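Local coordinates for protein formyltransferase PseJ (Anoxybacillus kamchatkensis G10, PDB 6EDK) that belongs to the formyltransferase family, an alpha/beta protein built round a mixed sheet, and holds N-{4-[{[(6S)-2-amino-4-oxo-3,4,5,6,7,8-hexahydropteridin-6-yl]methyl}(formyl)amino]benzoyl}-L-glutamic acid in a pocket, at residues K36-F41 / I70-R75; L93-L98 / Q156-L161; L198-G201 / Q207-I210. All blocks are in the same frame, centred on the assembly; numbering follows the deposited sequence. Where two conformers were deposited one is given.

Contact 1. Residues K36-F41 / I70-R75; sequences KWLRDF and ISYGYR. With 1YA (N-{4-[{[(6S)-2-amino-4-oxo-3,4,5,6,7,8-hexahydropteridin-6-yl]methyl}(formyl)amino]benzoyl}-L-glutamic acid), chain D; SO4 (sulfate ion), chain C.
The rings of W37 and Y72 meet rim to rim rather than stacking: W37 CZ2 stands 4.5 Å from Y72 CE2, each near the plane of the other ring. L38 fills in beside them. Its CB rests against one face of the indole, 3.7 Å above the plane and offset toward the rim, while its CD2 reaches the edge of the phenol ring at Y72 CD2 (4.4 Å). At another edge of the indole, in its plane, lies O3 of a sulfate ion, probably from the crystallisation liquor. The same ion sits at the start of the helix, taking hydrogen bonds from K36 N to O1 (2.9 Å) and from W37 N to O4 (3.3 Å). CG of Y72 lies trans to the backbone N (chi1 -179°), which carries the ring out toward the helix; R35 makes a cation-pi contact with the phenol ring. Beyond G73 the chain enters the ligand pocket, where the edge of the Y74 ring faces 1YA N8. The contact is thin and apolar: helix 36-43 lies over the end of strand 68-71, with L38 also touching strand 27-31, Y72 touching strand 90-94, and helix 147-169 packing against both W37 and Y72.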
loop_
_atom_site.group_PDB
_atom_site.type_symbol
_atom_site.label_atom_id
_atom_site.label_comp_id
_atom_site.label_asym_id
_atom_site.label_seq_id
_atom_site.Cartn_x
_atom_site.Cartn_y
_atom_site.Cartn_z
ATOM N N LYS A 36 2.031 16.462 0.796
ATOM C CA LYS A 36 2.467 17.398 1.822
ATOM C C LYS A 36 1.917 17.034 3.185
ATOM O O LYS A 36 2.629 17.143 4.191
ATOM C CB LYS A 36 2.065 18.824 1.451
ATOM C CG LYS A 36 2.611 19.878 2.427
ATOM C CD LYS A 36 1.991 21.269 2.188
ATOM C CE LYS A 36 2.278 22.225 3.353
ATOM N NZ LYS A 36 3.685 22.112 3.827
ATOM N N TRP A 37 0.644 16.590 3.259
ATOM C CA TRP A 37 0.099 16.286 4.573
ATOM C C TRP A 37 0.902 15.197 5.262
ATOM O O TRP A 37 1.028 15.187 6.491
ATOM C CB TRP A 37 -1.408 15.867 4.456
ATOM C CG TRP A 37 -1.614 14.517 3.758
ATOM C CD1 TRP A 37 -1.891 14.325 2.446
ATOM C CD2 TRP A 37 -1.572 13.253 4.351
ATOM N NE1 TRP A 37 -1.958 12.989 2.171
ATOM C CE2 TRP A 37 -1.770 12.311 3.337
ATOM C CE3 TRP A 37 -1.303 12.805 5.627
ATOM C CZ2 TRP A 37 -1.702 10.932 3.583
ATOM C CZ3 TRP A 37 -1.265 11.461 5.882
ATOM C CH2 TRP A 37 -1.453 10.538 4.862
ATOM N N LEU A 38 1.395 14.218 4.498
ATOM C CA LEU A 38 2.156 13.136 5.095
ATOM C C LEU A 38 3.592 13.565 5.458
ATOM O O LEU A 38 4.102 13.220 6.537
ATOM C CB LEU A 38 2.183 11.965 4.121
ATOM C CG LEU A 38 2.916 10.692 4.565
ATOM C CD1 LEU A 38 2.509 10.237 5.901
ATOM C CD2 LEU A 38 2.680 9.622 3.516
ATOM N N ARG A 39 4.219 14.323 4.575
ATOM C CA ARG A 39 5.478 14.964 4.941
ATOM C C ARG A 39 5.340 15.718 6.243
ATOM O O ARG A 39 6.100 15.480 7.193
ATOM C CB ARG A 39 5.937 15.873 3.810
ATOM C CG ARG A 39 7.077 16.807 4.189
ATOM C CD ARG A 39 7.382 17.767 3.027
ATOM N NE ARG A 39 8.148 17.107 1.969
ATOM C CZ ARG A 39 9.470 16.890 2.030
ATOM N NH1 ARG A 39 10.171 17.260 3.110
ATOM N NH2 ARG A 39 10.077 16.274 1.011
ATOM N N ASP A 40 4.325 16.593 6.337
ATOM C CA ASP A 40 4.156 17.387 7.555
ATOM C C ASP A 40 3.920 16.515 8.768
ATOM O O ASP A 40 4.414 16.813 9.854
ATOM C CB ASP A 40 2.974 18.363 7.412
ATOM C CG ASP A 40 3.268 19.498 6.504
ATOM O OD1 ASP A 40 4.455 19.778 6.240
ATOM O OD2 ASP A 40 2.301 20.121 6.040
ATOM N N PHE A 41 3.073 15.471 8.633
ATOM C CA PHE A 41 2.809 14.594 9.769
ATOM C C PHE A 41 4.100 13.961 10.266
ATOM O O PHE A 41 4.395 13.942 11.470
ATOM C CB PHE A 41 1.783 13.463 9.349
ATOM C CG PHE A 41 1.612 12.390 10.395
ATOM C CD1 PHE A 41 0.750 12.575 11.468
ATOM C CD2 PHE A 41 2.253 11.179 10.284
ATOM C CE1 PHE A 41 0.578 11.600 12.454
ATOM C CE2 PHE A 41 2.097 10.201 11.258
ATOM C CZ PHE A 41 1.259 10.391 12.329
ATOM N N ILE A 70 9.155 4.654 3.420
ATOM C CA ILE A 70 7.699 4.439 3.368
ATOM C C ILE A 70 7.277 4.552 1.915
ATOM O O ILE A 70 7.440 5.602 1.285
ATOM C CB ILE A 70 6.935 5.452 4.240
ATOM C CG1 ILE A 70 7.333 5.346 5.689
ATOM C CG2 ILE A 70 5.345 5.197 4.086
ATOM C CD1 ILE A 70 6.870 6.531 6.527
ATOM N N SER A 71 6.777 3.463 1.328
ATOM C CA SER A 71 6.246 3.596 -0.018
ATOM C C SER A 71 4.714 3.595 0.033
ATOM O O SER A 71 4.105 2.790 0.742
ATOM C CB SER A 71 6.720 2.511 -0.995
ATOM O OG SER A 71 6.322 1.207 -0.702
ATOM N N TYR A 72 4.124 4.495 -0.712
ATOM C CA TYR A 72 2.647 4.702 -0.724
ATOM C C TYR A 72 2.355 5.186 -2.135
ATOM O O TYR A 72 2.533 6.368 -2.446
ATOM C CB TYR A 72 2.222 5.701 0.333
ATOM C CG TYR A 72 0.707 5.943 0.380
ATOM C CD1 TYR A 72 -0.162 5.006 -0.140
ATOM C CD2 TYR A 72 0.170 7.111 0.951
ATOM C CE1 TYR A 72 -1.563 5.235 -0.109
ATOM C CE2 TYR A 72 -1.234 7.315 0.971
ATOM C CZ TYR A 72 -2.051 6.377 0.461
ATOM O OH TYR A 72 -3.458 6.520 0.460
ATOM N N GLY A 73 1.963 4.262 -2.988
ATOM C CA GLY A 73 1.707 4.553 -4.376
ATOM C C GLY A 73 2.962 4.611 -5.230
ATOM O O GLY A 73 2.935 5.213 -6.297
ATOM N N TYR A 74 4.065 4.058 -4.757
ATOM C CA TYR A 74 5.304 4.022 -5.537
ATOM C C TYR A 74 5.134 3.077 -6.718
ATOM O O TYR A 74 4.651 1.956 -6.568
ATOM C CB TYR A 74 6.448 3.552 -4.674
ATOM C CG TYR A 74 7.791 3.594 -5.345
ATOM C CD1 TYR A 74 8.277 4.769 -5.905
ATOM C CD2 TYR A 74 8.591 2.451 -5.397
ATOM C CE1 TYR A 74 9.568 4.812 -6.516
ATOM C CE2 TYR A 74 9.870 2.477 -6.014
ATOM C CZ TYR A 74 10.328 3.650 -6.574
ATOM O OH TYR A 74 11.593 3.666 -7.159
ATOM N N ARG A 75 5.547 3.522 -7.888
ATOM C CA ARG A 75 5.152 2.853 -9.106
ATOM C C ARG A 75 6.135 1.788 -9.573
ATOM O O ARG A 75 5.852 1.120 -10.568
ATOM C CB ARG A 75 4.930 3.887 -10.222
ATOM C CG ARG A 75 3.516 4.525 -10.156
ATOM C CD ARG A 75 3.499 5.920 -10.810
ATOM N NE ARG A 75 4.235 6.909 -10.012
ATOM C CZ ARG A 75 3.674 7.819 -9.210
ATOM N NH1 ARG A 75 2.340 7.900 -9.090
ATOM N NH2 ARG A 75 4.463 8.646 -8.532
HETATM N N1 1YA D . 8.757 -3.295 -4.469
HETATM C C2 1YA D . 9.017 -4.576 -3.778
HETATM N NA2 1YA D . 10.270 -5.281 -3.987
HETATM N N3 1YA D . 8.043 -5.194 -2.805
HETATM C C4 1YA D . 6.738 -4.569 -2.549
HETATM O O4 1YA D . 5.993 -5.124 -1.769
HETATM C C4A 1YA D . 6.476 -3.284 -3.259
HETATM N N5 1YA D . 5.303 -2.620 -2.996
HETATM C C6 1YA D . 4.902 -1.597 -4.092
HETATM C C7 1YA D . 5.909 -0.786 -4.532
HETATM N N8 1YA D . 7.285 -1.465 -4.844
HETATM C C8A 1YA D . 7.509 -2.619 -4.205
HETATM C C9 1YA D . 4.330 -2.464 -5.236
HETATM N N10 1YA D . 3.770 -1.662 -6.341
HETATM C C11 1YA D . 4.505 -2.925 -10.315
HETATM C C12 1YA D . 4.936 -1.667 -9.929
HETATM C C13 1YA D . 4.716 -1.248 -8.621
HETATM C C14 1YA D . 4.053 -2.087 -7.743
HETATM C C15 1YA D . 3.615 -3.337 -8.140
HETATM C C16 1YA D . 3.842 -3.758 -9.439
HETATM C C17 1YA D . 4.712 -3.429 -11.766
HETATM N N 1YA D . 3.501 -4.041 -12.370
HETATM C CA 1YA D . 3.448 -4.589 -13.750
HETATM C CB 1YA D . 4.326 -5.861 -13.851
HETATM C CG 1YA D . 4.600 -6.509 -12.484
HETATM C CD 1YA D . 5.125 -7.950 -12.614
HETATM O OE1 1YA D . 5.199 -8.693 -11.596
HETATM O OE2 1YA D . 5.481 -8.389 -13.738
HETATM C CT 1YA D . 1.969 -4.883 -14.113
HETATM O O2 1YA D . 1.028 -4.714 -13.278
HETATM O O1 1YA D . 1.674 -5.293 -15.261
HETATM C C18 1YA D . 2.895 -0.519 -6.127
HETATM O O5 1YA D . 2.629 -0.160 -5.030
HETATM O O 1YA D . 5.742 -3.301 -12.326
HETATM S S SO4 C . -1.278 17.112 -0.662
HETATM O O1 SO4 C . 0.106 17.206 -1.188
HETATM O O2 SO4 C . -2.117 18.079 -1.376
HETATM O O3 SO4 C . -1.822 15.760 -0.883
HETATM O O4 SO4 C . -1.325 17.429 0.789
#

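Contact 2. Residues L93-L98 / Q156-L161; sequences LHISYL and QTIEKL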
loop_
_atom_site.group_PDB
_atom_site.type_symbol
_atom_site.label_atom_id
_atom_site.label_comp_id
_atom_site.label_asym_id
_atom_site.label_seq_id
_atom_site.Cartn_x
_atom_site.Cartn_y
_atom_site.Cartn_z
ATOM N N LEU A 93 2.244 0.765 1.980
ATOM C CA LEU A 93 0.795 0.963 2.226
ATOM C C LEU A 93 0.022 0.511 0.999
ATOM O O LEU A 93 0.075 1.144 -0.072
ATOM C CB LEU A 93 0.468 2.428 2.517
ATOM C CG LEU A 93 0.817 2.989 3.874
ATOM C CD1 LEU A 93 2.225 2.707 4.359
ATOM C CD2 LEU A 93 0.554 4.476 3.947
ATOM N N HIS A 94 -0.748 -0.592 1.141
ATOM C CA HIS A 94 -1.417 -1.264 0.037
ATOM C C HIS A 94 -2.898 -1.361 0.369
ATOM O O HIS A 94 -3.238 -1.839 1.439
ATOM C CB HIS A 94 -0.845 -2.682 -0.130
ATOM C CG HIS A 94 -1.403 -3.433 -1.272
ATOM N ND1 HIS A 94 -1.198 -3.054 -2.575
ATOM C CD2 HIS A 94 -2.171 -4.546 -1.318
ATOM C CE1 HIS A 94 -1.843 -3.881 -3.382
ATOM N NE2 HIS A 94 -2.442 -4.798 -2.640
ATOM N N ILE A 95 -3.744 -0.928 -0.535
ATOM C CA ILE A 95 -5.176 -0.886 -0.254
ATOM C C ILE A 95 -5.879 -2.180 -0.642
ATOM O O ILE A 95 -6.931 -2.168 -1.305
ATOM C CB ILE A 95 -5.825 0.337 -0.865
ATOM C CG1 ILE A 95 -5.583 0.469 -2.357
ATOM C CG2 ILE A 95 -5.389 1.615 -0.095
ATOM C CD1 ILE A 95 -6.570 1.430 -3.049
ATOM N N SER A 96 -5.336 -3.293 -0.184
ATOM C CA SER A 96 -6.075 -4.538 -0.147
ATOM C C SER A 96 -5.900 -5.184 1.225
ATOM O O SER A 96 -5.053 -4.818 2.037
ATOM C CB SER A 96 -5.624 -5.494 -1.284
ATOM O OG SER A 96 -4.510 -6.205 -0.766
ATOM N N TYR A 97 -6.751 -6.156 1.500
ATOM C CA TYR A 97 -6.661 -7.013 2.665
ATOM C C TYR A 97 -5.747 -8.172 2.275
ATOM O O TYR A 97 -6.189 -9.202 1.802
ATOM C CB TYR A 97 -8.037 -7.479 3.118
ATOM C CG TYR A 97 -8.022 -7.958 4.568
ATOM C CD1 TYR A 97 -7.535 -9.156 4.892
ATOM C CD2 TYR A 97 -8.451 -7.095 5.612
ATOM C CE1 TYR A 97 -7.472 -9.578 6.220
ATOM C CE2 TYR A 97 -8.383 -7.496 6.948
ATOM C CZ TYR A 97 -7.883 -8.763 7.219
ATOM O OH TYR A 97 -7.776 -9.188 8.528
ATOM N N LEU A 98 -4.440 -7.998 2.432
ATOM C CA LEU A 98 -3.538 -9.079 2.006
ATOM C C LEU A 98 -3.805 -10.315 2.883
ATOM O O LEU A 98 -4.072 -10.200 4.102
ATOM C CB LEU A 98 -2.079 -8.630 2.164
ATOM C CG LEU A 98 -1.667 -7.559 1.136
ATOM C CD1 LEU A 98 -0.339 -6.916 1.504
ATOM C CD2 LEU A 98 -1.623 -8.027 -0.296
ATOM N N GLN A 156 -8.750 6.777 2.617
ATOM C CA GLN A 156 -8.858 7.388 3.932
ATOM C C GLN A 156 -8.541 6.426 5.044
ATOM O O GLN A 156 -7.910 6.789 6.051
ATOM C CB GLN A 156 -10.305 7.935 4.134
ATOM C CG GLN A 156 -10.644 9.123 3.242
ATOM C CD GLN A 156 -9.606 10.284 3.324
ATOM O OE1 GLN A 156 -9.328 10.801 4.392
ATOM N NE2 GLN A 156 -9.038 10.665 2.168
ATOM N N THR A 157 -8.982 5.181 4.913
ATOM C CA THR A 157 -8.717 4.195 5.943
ATOM C C THR A 157 -7.229 3.833 6.072
ATOM O O THR A 157 -6.713 3.725 7.187
ATOM C CB THR A 157 -9.529 2.924 5.673
ATOM O OG1 THR A 157 -10.939 3.239 5.532
ATOM C CG2 THR A 157 -9.369 1.908 6.751
ATOM N N ILE A 158 -6.527 3.652 4.967
ATOM C CA ILE A 158 -5.106 3.268 5.156
ATOM C C ILE A 158 -4.267 4.472 5.693
ATOM O O ILE A 158 -3.338 4.271 6.463
ATOM C CB ILE A 158 -4.488 2.740 3.853
ATOM C CG1 ILE A 158 -3.165 1.999 4.161
ATOM C CG2 ILE A 158 -4.327 3.830 2.764
ATOM C CD1 ILE A 158 -2.726 1.060 3.067
ATOM N N GLU A 159 -4.594 5.704 5.290
ATOM C CA GLU A 159 -3.921 6.909 5.821
ATOM C C GLU A 159 -4.220 7.040 7.280
ATOM O O GLU A 159 -3.328 7.279 8.078
ATOM C CB GLU A 159 -4.337 8.113 5.028
ATOM C CG GLU A 159 -3.952 7.992 3.518
ATOM C CD GLU A 159 -4.468 9.072 2.611
ATOM O OE1 GLU A 159 -5.175 10.002 3.071
ATOM O OE2 GLU A 159 -4.177 9.027 1.369
ATOM N N LYS A 160 -5.476 6.794 7.684
ATOM C CA LYS A 160 -5.773 6.746 9.112
ATOM C C LYS A 160 -4.993 5.674 9.835
ATOM O O LYS A 160 -4.495 5.894 10.935
ATOM C CB LYS A 160 -7.285 6.528 9.263
ATOM C CG LYS A 160 -7.793 6.608 10.671
ATOM C CD LYS A 160 -9.325 6.389 10.790
ATOM C CE LYS A 160 -9.701 6.458 12.272
ATOM N NZ LYS A 160 -10.988 5.768 12.563
ATOM N N LEU A 161 -4.974 4.451 9.302
ATOM C CA LEU A 161 -4.318 3.338 9.970
ATOM C C LEU A 161 -2.821 3.612 10.126
ATOM O O LEU A 161 -2.212 3.307 11.162
ATOM C CB LEU A 161 -4.520 2.064 9.107
ATOM C CG LEU A 161 -3.986 0.740 9.627
ATOM C CD1 LEU A 161 -4.708 0.285 10.890
ATOM C CD2 LEU A 161 -4.094 -0.366 8.565
#
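I158 drives the end of its side chain into the backbone between L93 and H94, and this is where the packing is tight. Its CD1 lies 3.2 Å from H94 N and 3.5 Å from L93 CB, so a methyl group presses on the main chain as well as on a neighbouring side chain. CG1 of I158 stands opposite its own backbone N (chi1 -165°), which sends CD1 off the helix to the strand; the L93 and I158 side chains meet at a slant. The other branch makes a looser meeting: I158 CG2 touches I95 CG2 at 3.8 Å, the two side chains lying at about a right angle. Here a helix packs on the sheet of a Rossmann-like alpha/beta fold, helix 147-169 lying over strand 90-94 where the parallel strands of the mixed sheet give way to the antiparallel strand 118-123. The strand ends at this point in an inverse gamma turn centred on I95, with a weak S96 N to H94 O bond of 3.0 Å. That turn forms the more open side: I95 is partly exposed, leans on V119, Y151 and L154, and has a bound MES, probably from the crystallisation liquor, about 5 Å from its side chain. H94 starts out away from the helix; its NE2 is hydrogen-bonded to N101 O, and its side chain comes within about 5 Å of the ligand 1YA.

Contact 3. Residues L198-G201 / Q207-I210; sequences LTDG and QKLI
L198 and L209 bring the two segments closest together, yet their CA atoms remain 8.3 Å apart and no hydrogen bond crosses the gap. Residues 198-201 fold into a type I beta turn closed by G201 N to L198 O (3.2 Å), and G201 leaves it with a positive phi of 62°; in 207-210 the chain straightens at I210 (psi 124°). T204 OG1, in the connection between the segments, is hydrogen-bonded to D200 N and G201 O. The L198 side chain sets out away from 207-210, but its CG lies opposite the carbonyl carbon (chi1 -50°) and one branch swings back. CD2 of L198 thereby comes within 3.7 Å of L209 CD2, and L209 CD1 is equally near, so a single methyl meets the fork of the other leucine with the two side chains at about a right angle. This is local packing in the C-terminal segment that follows strand 185-186: both leucines also rest on L147 of helix 147-169, and L209 reaches L108 of helix 106-112, which ties the segment to the helices of the alpha/beta core. Polar groups line the outer side. K208 runs extended from CB outward, its NZ 4.4 Å from D200 OD2, beyond a salt bridge, though the opposite charges may attract weakly. T199 OG1 lies 4.5 Å from K208 NZ.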
loop_
_atom_site.group_PDB
_atom_site.type_symbol
_atom_site.label_atom_id
_atom_site.label_comp_id
_atom_site.label_asym_id
_atom_site.label_seq_id
_atom_site.Cartn_x
_atom_site.Cartn_y
_atom_site.Cartn_z
ATOM N N LEU A 198 -17.399 -1.593 -16.728
ATOM C CA LEU A 198 -17.228 -0.267 -16.147
ATOM C C LEU A 198 -17.785 0.822 -17.072
ATOM O O LEU A 198 -17.081 1.728 -17.503
ATOM C CB LEU A 198 -15.759 -0.025 -15.840
ATOM C CG LEU A 198 -15.048 -1.120 -15.057
ATOM C CD1 LEU A 198 -13.746 -0.571 -14.532
ATOM C CD2 LEU A 198 -15.966 -1.604 -13.940
ATOM N N THR A 199 -19.096 0.758 -17.285
ATOM C CA THR A 199 -19.760 1.686 -18.186
ATOM C C THR A 199 -19.737 3.113 -17.685
ATOM O O THR A 199 -19.838 4.024 -18.506
ATOM C CB THR A 199 -21.209 1.257 -18.414
ATOM O OG1 THR A 199 -21.814 0.956 -17.156
ATOM C CG2 THR A 199 -21.251 0.035 -19.318
ATOM N N ASP A 200 -19.600 3.330 -16.365
ATOM C CA ASP A 200 -19.511 4.688 -15.836
ATOM C C ASP A 200 -18.170 4.967 -15.181
ATOM O O ASP A 200 -18.060 5.871 -14.371
ATOM C CB ASP A 200 -20.655 4.966 -14.860
ATOM C CG ASP A 200 -22.008 4.952 -15.543
ATOM O OD1 ASP A 200 -22.162 5.715 -16.510
ATOM O OD2 ASP A 200 -22.897 4.176 -15.142
ATOM N N GLY A 201 -17.139 4.252 -15.602
ATOM C CA GLY A 201 -15.785 4.540 -15.143
ATOM C C GLY A 201 -15.739 4.345 -13.623
ATOM O O GLY A 201 -16.297 3.360 -13.089
ATOM N N GLN A 207 -22.213 -3.053 -7.286
ATOM C CA GLN A 207 -23.168 -4.165 -7.354
ATOM C C GLN A 207 -23.090 -4.860 -8.712
ATOM O O GLN A 207 -23.127 -6.088 -8.782
ATOM C CB GLN A 207 -24.589 -3.636 -7.075
ATOM C CG GLN A 207 -25.570 -4.636 -6.464
ATOM C CD GLN A 207 -25.029 -5.337 -5.204
ATOM O OE1 GLN A 207 -24.649 -4.691 -4.202
ATOM N NE2 GLN A 207 -24.991 -6.668 -5.254
ATOM N N LYS A 208 -22.884 -4.090 -9.790
ATOM C CA LYS A 208 -22.761 -4.638 -11.138
ATOM C C LYS A 208 -21.534 -5.510 -11.333
ATOM O O LYS A 208 -21.460 -6.257 -12.326
ATOM C CB LYS A 208 -22.678 -3.487 -12.164
ATOM C CG LYS A 208 -23.884 -2.578 -12.147
ATOM C CD LYS A 208 -23.848 -1.570 -13.297
ATOM C CE LYS A 208 -25.148 -0.769 -13.325
ATOM N NZ LYS A 208 -25.047 0.492 -14.123
ATOM N N LEU A 209 -20.557 -5.434 -10.409
ATOM C CA LEU A 209 -19.258 -6.039 -10.592
ATOM C C LEU A 209 -19.067 -7.292 -9.757
ATOM O O LEU A 209 -18.167 -8.089 -10.059
ATOM C CB LEU A 209 -18.166 -5.019 -10.234
ATOM C CG LEU A 209 -18.303 -3.659 -10.876
ATOM C CD1 LEU A 209 -17.089 -2.744 -10.567
ATOM C CD2 LEU A 209 -18.419 -3.818 -12.380
ATOM N N ILE A 210 -19.881 -7.480 -8.726
ATOM C CA ILE A 210 -19.578 -8.482 -7.709
ATOM C C ILE A 210 -19.653 -9.853 -8.335
ATOM O O ILE A 210 -20.684 -10.222 -8.916
ATOM C CB ILE A 210 -20.520 -8.367 -6.515
ATOM C CG1 ILE A 210 -20.210 -7.076 -5.742
ATOM C CG2 ILE A 210 -20.380 -9.618 -5.625
ATOM C CD1 ILE A 210 -21.225 -6.729 -4.753
#

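How the contacts relate
Contacts 1 and 2 form one continuous region, their centres about 13 Å apart. Strands 68-71 and 90-94 are neighbours in the sheet, joined by a probable hydrogen bond from L93 N to S71 O (3.0 Å), and Y72 of contact 1 probably hydrogen-bonds through OH to E159 OE2 of contact 2 (2.8 Å); Y72 OH also touches I158 CG2 (3.6 Å). Both strands lead toward 1YA: Y74 and R75 belong to its pocket, and H94 approaches it, whereas the helices of both contacts lie over the sheet. Contact 3 is remote, its centre about 30 Å from that of contact 1 and about 22 Å from that of contact 2, but rests on the same helix 147-169.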